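Local coordinates for LamCAT (Aquimarina sp., PDB 6JIA), which probably hydrolyses laminarin, a beta-1,3-glucan, as a glycoside hydrolase family 16 laminarinase, with glucose units bound in its cleft, at residues 81-86 against 99-104; 115-120 against 167-172. All blocks are in the same frame, centred on the assembly; numbering follows the deposited sequence.

Contact 1: 81-86 against 99-104; sequences GKVEAR and FWMLGD. With GLC (alpha-D-glucopyranose), chain B.
Phe99 and Ala85 meet ring to methyl: Ala85 CB lies 3.7 Å from the centroid of the Phe99 ring and 23° off the ring normal, a CH-pi contact over one face. Phe99 starts with its CB directed at strand 81-86, and its CG stands anti to the backbone N (chi1 169°), which sends the ring across the gap. One step into the ring, CD2 comes within 3.8 Å of Ala85 CB. Further out, CE2 makes the closest touch, 3.4 Å from Ala85 CB, so the methyl sits off-centre, displaced toward the rim on this side. At the tip, CZ still touches the methyl and also lies 3.7 Å from Glu84 C. Strands 81-86 and 99-103 run roughly antiparallel at 148°, with axes 8.8 Å apart and no hydrogen bond between them: they face each other across the two layers of the concanavalin-like beta-sandwich of family 16, and apolar contacts join them. Val83 adds a branched apolar surface. Its CG1 leans on the tip of the ring, 4.0 Å from Phe99 CZ, in an oblique approach, while its other methyl, CG2, lies 4.1 Å from Met101 SD. The Met101 chain bends at its last torsion beside that valine. Ile119 and Val228 also pack on Phe99, and Ile162 on both Val83 and Met101. Along each strand alternate residues face the other way. Glu84 points away from strand 99-103, and its carboxylate bonds Thr161, whereas Trp100 presents its indole to the sugar cleft. There one indole face carries the glucose, whose C6 comes within 3.4 Å of Trp100 CE2, and Asn202 accepts a hydrogen bond from the indole nitrogen.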
loop_
_atom_site.group_PDB
_atom_site.type_symbol
_atom_site.label_atom_id
_atom_site.label_comp_id
_atom_site.label_asym_id
_atom_site.label_seq_id
_atom_site.Cartn_x
_atom_site.Cartn_y
_atom_site.Cartn_z
ATOM N N GLY A 81 -3.656 15.362 -3.390
ATOM C CA GLY A 81 -4.243 14.820 -4.620
ATOM C C GLY A 81 -5.262 13.736 -4.338
ATOM O O GLY A 81 -5.629 13.506 -3.180
ATOM N N LYS A 82 -5.722 13.129 -5.409
ATOM C CA LYS A 82 -6.614 11.978 -5.346
ATOM C C LYS A 82 -5.783 10.814 -5.843
ATOM O O LYS A 82 -5.277 10.881 -6.971
ATOM C CB LYS A 82 -7.875 12.264 -6.161
ATOM C CG LYS A 82 -8.816 11.091 -6.357
ATOM C CD LYS A 82 -10.129 11.509 -6.961
ATOM C CE LYS A 82 -10.867 10.355 -7.597
ATOM N NZ LYS A 82 -12.146 10.821 -8.203
ATOM N N VAL A 83 -5.641 9.790 -5.021
ATOM C CA VAL A 83 -4.731 8.675 -5.355
ATOM C C VAL A 83 -5.570 7.413 -5.332
ATOM O O VAL A 83 -6.252 7.189 -4.334
ATOM C CB VAL A 83 -3.528 8.623 -4.406
ATOM C CG1 VAL A 83 -2.565 7.513 -4.765
ATOM C CG2 VAL A 83 -2.798 9.958 -4.364
ATOM N N GLU A 84 -5.616 6.680 -6.435
ATOM C CA GLU A 84 -6.504 5.501 -6.474
ATOM C C GLU A 84 -5.943 4.365 -7.304
ATOM O O GLU A 84 -5.069 4.556 -8.190
ATOM C CB GLU A 84 -7.938 5.837 -6.850
ATOM C CG GLU A 84 -8.228 6.197 -8.257
ATOM C CD GLU A 84 -9.739 6.273 -8.476
ATOM O OE1 GLU A 84 -10.516 6.722 -7.547
ATOM O OE2 GLU A 84 -10.148 5.847 -9.549
ATOM N N ALA A 85 -6.425 3.183 -6.943
ATOM C CA ALA A 85 -6.073 1.945 -7.663
ATOM C C ALA A 85 -7.297 1.034 -7.692
ATOM O O ALA A 85 -8.091 1.015 -6.722
ATOM C CB ALA A 85 -4.884 1.303 -7.019
ATOM N N ARG A 86 -7.444 0.296 -8.784
ATOM C CA ARG A 86 -8.506 -0.716 -8.902
ATOM C C ARG A 86 -7.835 -2.077 -8.695
ATOM O O ARG A 86 -6.973 -2.415 -9.484
ATOM C CB ARG A 86 -9.178 -0.531 -10.259
ATOM C CG ARG A 86 -10.321 -1.485 -10.482
ATOM C CD ARG A 86 -11.110 -1.080 -11.709
ATOM N NE ARG A 86 -12.287 -1.925 -11.748
ATOM C CZ ARG A 86 -12.472 -2.989 -12.537
ATOM N NH1 ARG A 86 -11.601 -3.329 -13.464
ATOM N NH2 ARG A 86 -13.595 -3.671 -12.440
ATOM N N PHE A 99 -1.728 -1.114 -0.496
ATOM C CA PHE A 99 -1.626 0.018 -1.428
ATOM C C PHE A 99 -1.485 1.258 -0.547
ATOM O O PHE A 99 -2.417 1.568 0.205
ATOM C CB PHE A 99 -2.850 0.039 -2.345
ATOM C CG PHE A 99 -3.002 1.294 -3.172
ATOM C CD1 PHE A 99 -1.927 1.835 -3.845
ATOM C CD2 PHE A 99 -4.234 1.898 -3.331
ATOM C CE1 PHE A 99 -2.075 2.943 -4.686
ATOM C CE2 PHE A 99 -4.378 3.028 -4.143
ATOM C CZ PHE A 99 -3.301 3.554 -4.806
ATOM N N TRP A 100 -0.317 1.884 -0.572
ATOM C CA TRP A 100 0.069 2.887 0.443
ATOM C C TRP A 100 1.086 3.885 -0.093
ATOM O O TRP A 100 1.504 3.826 -1.277
ATOM C CB TRP A 100 0.561 2.188 1.703
ATOM C CG TRP A 100 1.706 1.234 1.565
ATOM C CD1 TRP A 100 1.776 0.076 0.828
ATOM C CD2 TRP A 100 2.911 1.279 2.340
ATOM N NE1 TRP A 100 2.955 -0.569 1.060
ATOM C CE2 TRP A 100 3.656 0.121 2.014
ATOM C CE3 TRP A 100 3.382 2.125 3.338
ATOM C CZ2 TRP A 100 4.882 -0.165 2.628
ATOM C CZ3 TRP A 100 4.609 1.859 3.916
ATOM C CH2 TRP A 100 5.339 0.727 3.568
ATOM N N MET A 101 1.419 4.806 0.772
ATOM C CA MET A 101 2.297 5.945 0.450
ATOM C C MET A 101 3.227 6.196 1.636
ATOM O O MET A 101 2.803 5.961 2.747
ATOM C CB MET A 101 1.423 7.167 0.171
ATOM C CG MET A 101 0.413 6.970 -0.957
ATOM S SD MET A 101 -0.347 8.614 -1.374
ATOM C CE MET A 101 0.938 9.241 -2.440
ATOM N N LEU A 102 4.423 6.691 1.358
ATOM C CA LEU A 102 5.468 7.118 2.323
ATOM C C LEU A 102 5.951 8.516 1.930
ATOM O O LEU A 102 6.112 8.791 0.724
ATOM C CB LEU A 102 6.631 6.132 2.292
ATOM C CG LEU A 102 6.441 4.816 3.040
ATOM C CD1 LEU A 102 7.631 3.870 2.727
ATOM C CD2 LEU A 102 6.316 5.054 4.541
ATOM N N GLY A 103 6.309 9.316 2.919
ATOM C CA GLY A 103 6.990 10.596 2.695
ATOM C C GLY A 103 8.316 10.373 1.971
ATOM O O GLY A 103 9.090 9.512 2.397
ATOM N N ASP A 104 8.556 11.149 0.920
ATOM C CA ASP A 104 9.849 11.281 0.200
ATOM C C ASP A 104 11.015 11.423 1.186
ATOM O O ASP A 104 12.116 10.938 0.858
ATOM C CB ASP A 104 9.877 12.541 -0.661
ATOM C CG ASP A 104 9.254 12.313 -2.007
ATOM O OD1 ASP A 104 8.792 11.175 -2.230
ATOM O OD2 ASP A 104 9.251 13.265 -2.812
HETATM C C1 GLC B . 1.852 0.549 7.194
HETATM C C2 GLC B . 2.920 -0.058 8.091
HETATM C C3 GLC B . 4.091 -0.571 7.320
HETATM C C4 GLC B . 3.630 -1.566 6.301
HETATM C C5 GLC B . 2.634 -0.836 5.324
HETATM C C6 GLC B . 2.017 -1.783 4.273
HETATM O O1 GLC B . 2.254 1.814 6.660
HETATM O O2 GLC B . 3.201 0.862 9.096
HETATM O O3 GLC B . 5.009 -1.187 8.238
HETATM O O4 GLC B . 4.727 -2.166 5.637
HETATM O O5 GLC B . 1.523 -0.416 6.180
HETATM O O6 GLC B . 1.356 -2.907 4.872
#

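Contact 2: 115-120 against 167-172; sequences GAIDIM and SVIKWF. With GLC (alpha-D-glucopyranose), chain B.
The indole of Trp171 donates NE1-H to the backbone carbonyl of Asp118, with 2.9 Å between Trp171 NE1 and Asp118 O and an angle of 155° at the hydrogen. The oxygen lies near the ring plane, at the indole edge, although the donor is tilted from the carbonyl's own plane. The closer-packed part surrounds this bond. In Ile117 the CG1 branch lies beside the backbone N (chi1 -46°) and carries CD1 to meet Ile169 CD1 tip to tip, leaving CG2 for the indole, 4.0 Å from Trp171 CZ2. A phenylalanine at Trp171 would probably leave the Asp118 carbonyl without this donor and open a gap beside Ile117. Toward Phe172 the contact is looser and wetter: one water gives hydrogen bonds to both Ile119 O (2.6 Å) and Phe172 O (3.0 Å), bridging backbones that do not touch. On the other side of 115-120, Asp118 OD1 accepts a 2.8 Å hydrogen bond from O1 of the glucose. Residues 116-121 correspond to the family's Glu-x-Asp-x-x-Glu signature, but Ala116 stands where relatives have its first glutamate, and Ile119 and Met120 form a classic beta bulge opposite Phe99. Strand 116-118 lies between strands 95-103 and 128-136 of the cleft sheet; strand 168-172, at 25° to it, belongs to the facing layer, between strands 158-164 and 176-182.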
loop_
_atom_site.group_PDB
_atom_site.type_symbol
_atom_site.label_atom_id
_atom_site.label_comp_id
_atom_site.label_asym_id
_atom_site.label_seq_id
_atom_site.Cartn_x
_atom_site.Cartn_y
_atom_site.Cartn_z
ATOM N N GLY A 115 5.915 9.877 7.786
ATOM C CA GLY A 115 4.488 9.618 7.578
ATOM C C GLY A 115 4.231 8.466 6.603
ATOM O O GLY A 115 5.012 8.236 5.644
ATOM N N ALA A 116 3.090 7.822 6.785
ATOM C CA ALA A 116 2.545 6.822 5.853
ATOM C C ALA A 116 1.041 7.005 5.742
ATOM O O ALA A 116 0.379 7.246 6.770
ATOM C CB ALA A 116 2.912 5.443 6.345
ATOM N N ILE A 117 0.525 6.917 4.522
ATOM C CA ILE A 117 -0.926 6.864 4.232
ATOM C C ILE A 117 -1.195 5.501 3.618
ATOM O O ILE A 117 -0.783 5.314 2.460
ATOM C CB ILE A 117 -1.375 7.962 3.259
ATOM C CG1 ILE A 117 -0.807 9.341 3.626
ATOM C CG2 ILE A 117 -2.904 7.965 3.204
ATOM C CD1 ILE A 117 -1.065 10.379 2.528
ATOM N N ASP A 118 -1.803 4.591 4.376
ATOM C CA ASP A 118 -2.274 3.310 3.817
ATOM C C ASP A 118 -3.640 3.532 3.168
ATOM O O ASP A 118 -4.611 3.810 3.874
ATOM C CB ASP A 118 -2.355 2.209 4.870
ATOM C CG ASP A 118 -0.970 1.760 5.321
ATOM O OD1 ASP A 118 -0.463 2.401 6.220
ATOM O OD2 ASP A 118 -0.422 0.739 4.735
ATOM N N ILE A 119 -3.699 3.444 1.853
ATOM C CA ILE A 119 -4.964 3.637 1.108
ATOM C C ILE A 119 -5.818 2.377 1.185
ATOM O O ILE A 119 -7.069 2.478 1.312
ATOM C CB ILE A 119 -4.664 4.065 -0.331
ATOM C CG1 ILE A 119 -3.832 5.356 -0.374
ATOM C CG2 ILE A 119 -5.997 4.186 -1.061
ATOM C CD1 ILE A 119 -3.209 5.655 -1.714
ATOM N N MET A 120 -5.173 1.226 1.164
ATOM C CA MET A 120 -5.851 -0.079 1.323
ATOM C C MET A 120 -4.855 -0.993 2.000
ATOM O O MET A 120 -3.716 -1.106 1.485
ATOM C CB MET A 120 -6.260 -0.734 -0.006
ATOM C CG MET A 120 -7.049 -1.983 0.117
ATOM S SD MET A 120 -6.081 -3.474 0.501
ATOM C CE MET A 120 -4.925 -3.538 -0.851
ATOM N N SER A 167 -6.315 20.287 4.322
ATOM C CA SER A 167 -7.270 20.176 5.449
ATOM C C SER A 167 -7.374 18.739 5.953
ATOM O O SER A 167 -7.471 18.569 7.163
ATOM C CB SER A 167 -8.653 20.645 5.073
ATOM O OG SER A 167 -8.689 22.048 5.064
ATOM N N VAL A 168 -7.462 17.769 5.049
ATOM C CA VAL A 168 -8.060 16.443 5.379
ATOM C C VAL A 168 -7.522 15.404 4.426
ATOM O O VAL A 168 -7.208 15.753 3.269
ATOM C CB VAL A 168 -9.605 16.514 5.359
ATOM C CG1 VAL A 168 -10.190 16.647 3.971
ATOM C CG2 VAL A 168 -10.236 15.366 6.094
ATOM N N ILE A 169 -7.468 14.165 4.912
ATOM C CA ILE A 169 -7.423 12.956 4.050
ATOM C C ILE A 169 -8.747 12.202 4.236
ATOM O O ILE A 169 -9.124 11.945 5.396
ATOM C CB ILE A 169 -6.214 12.089 4.403
ATOM C CG1 ILE A 169 -4.902 12.881 4.340
ATOM C CG2 ILE A 169 -6.196 10.861 3.493
ATOM C CD1 ILE A 169 -3.755 12.262 5.090
ATOM N N LYS A 170 -9.411 11.853 3.137
ATOM C CA LYS A 170 -10.629 11.016 3.113
ATOM C C LYS A 170 -10.333 9.704 2.397
ATOM O O LYS A 170 -9.653 9.750 1.352
ATOM C CB LYS A 170 -11.737 11.755 2.387
ATOM C CG LYS A 170 -12.158 13.040 3.089
ATOM C CD LYS A 170 -13.149 13.779 2.308
ATOM C CE LYS A 170 -13.547 15.084 2.926
ATOM N NZ LYS A 170 -14.842 15.505 2.335
ATOM N N TRP A 171 -10.839 8.596 2.933
ATOM C CA TRP A 171 -10.708 7.261 2.302
ATOM C C TRP A 171 -12.042 6.777 1.747
ATOM O O TRP A 171 -13.102 6.936 2.418
ATOM C CB TRP A 171 -10.212 6.246 3.308
ATOM C CG TRP A 171 -8.783 6.377 3.721
ATOM C CD1 TRP A 171 -7.791 5.519 3.370
ATOM C CD2 TRP A 171 -8.237 7.267 4.704
ATOM N NE1 TRP A 171 -6.636 5.849 4.026
ATOM C CE2 TRP A 171 -6.871 6.943 4.824
ATOM C CE3 TRP A 171 -8.738 8.344 5.457
ATOM C CZ2 TRP A 171 -6.015 7.627 5.676
ATOM C CZ3 TRP A 171 -7.875 9.037 6.283
ATOM C CH2 TRP A 171 -6.540 8.658 6.421
ATOM N N PHE A 172 -11.990 6.132 0.595
ATOM C CA PHE A 172 -13.186 5.606 -0.091
ATOM C C PHE A 172 -12.875 4.210 -0.631
ATOM O O PHE A 172 -11.718 3.950 -1.059
ATOM C CB PHE A 172 -13.620 6.501 -1.243
ATOM C CG PHE A 172 -13.753 7.971 -0.954
ATOM C CD1 PHE A 172 -12.646 8.788 -0.929
ATOM C CD2 PHE A 172 -15.003 8.544 -0.770
ATOM C CE1 PHE A 172 -12.777 10.159 -0.737
ATOM C CE2 PHE A 172 -15.128 9.911 -0.598
ATOM C CZ PHE A 172 -14.020 10.712 -0.592
HETATM C C1 GLC B . 1.852 0.549 7.194
HETATM C C2 GLC B . 2.920 -0.058 8.091
HETATM C C3 GLC B . 4.091 -0.571 7.320
HETATM C C4 GLC B . 3.630 -1.566 6.301
HETATM C C5 GLC B . 2.634 -0.836 5.324
HETATM C C6 GLC B . 2.017 -1.783 4.273
HETATM O O1 GLC B . 2.254 1.814 6.660
HETATM O O2 GLC B . 3.201 0.862 9.096
HETATM O O3 GLC B . 5.009 -1.187 8.238
HETATM O O4 GLC B . 4.727 -2.166 5.637
HETATM O O5 GLC B . 1.523 -0.416 6.180
HETATM O O6 GLC B . 1.356 -2.907 4.872
HETATM O O HOH W 1 -9.589 2.892 0.712
#

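How the contacts relate
Both contacts are buried and join the same two layers of the sandwich, their centres about 7 Å and 11 Å from the centre of the chain. Their cleft-side strands are antiparallel neighbours, tied by probable backbone hydrogen bonds from Phe99 N to Met120 O (2.8 Å) and from Ile117 N to Met101 O (3.0 Å). On the far layer, strand 158-164 separates strands 81-88 and 168-173, and its Ile162 packs against both contacts. Contact 1 has no hydrogen bond across it and rests on apolar and CH-pi contacts; contact 2 mixes aliphatic packing with an indole-to-backbone bond and a water. Opposite these interior faces, a ring face of Trp100 and a hydrogen bond to Asp118 hold one glucose.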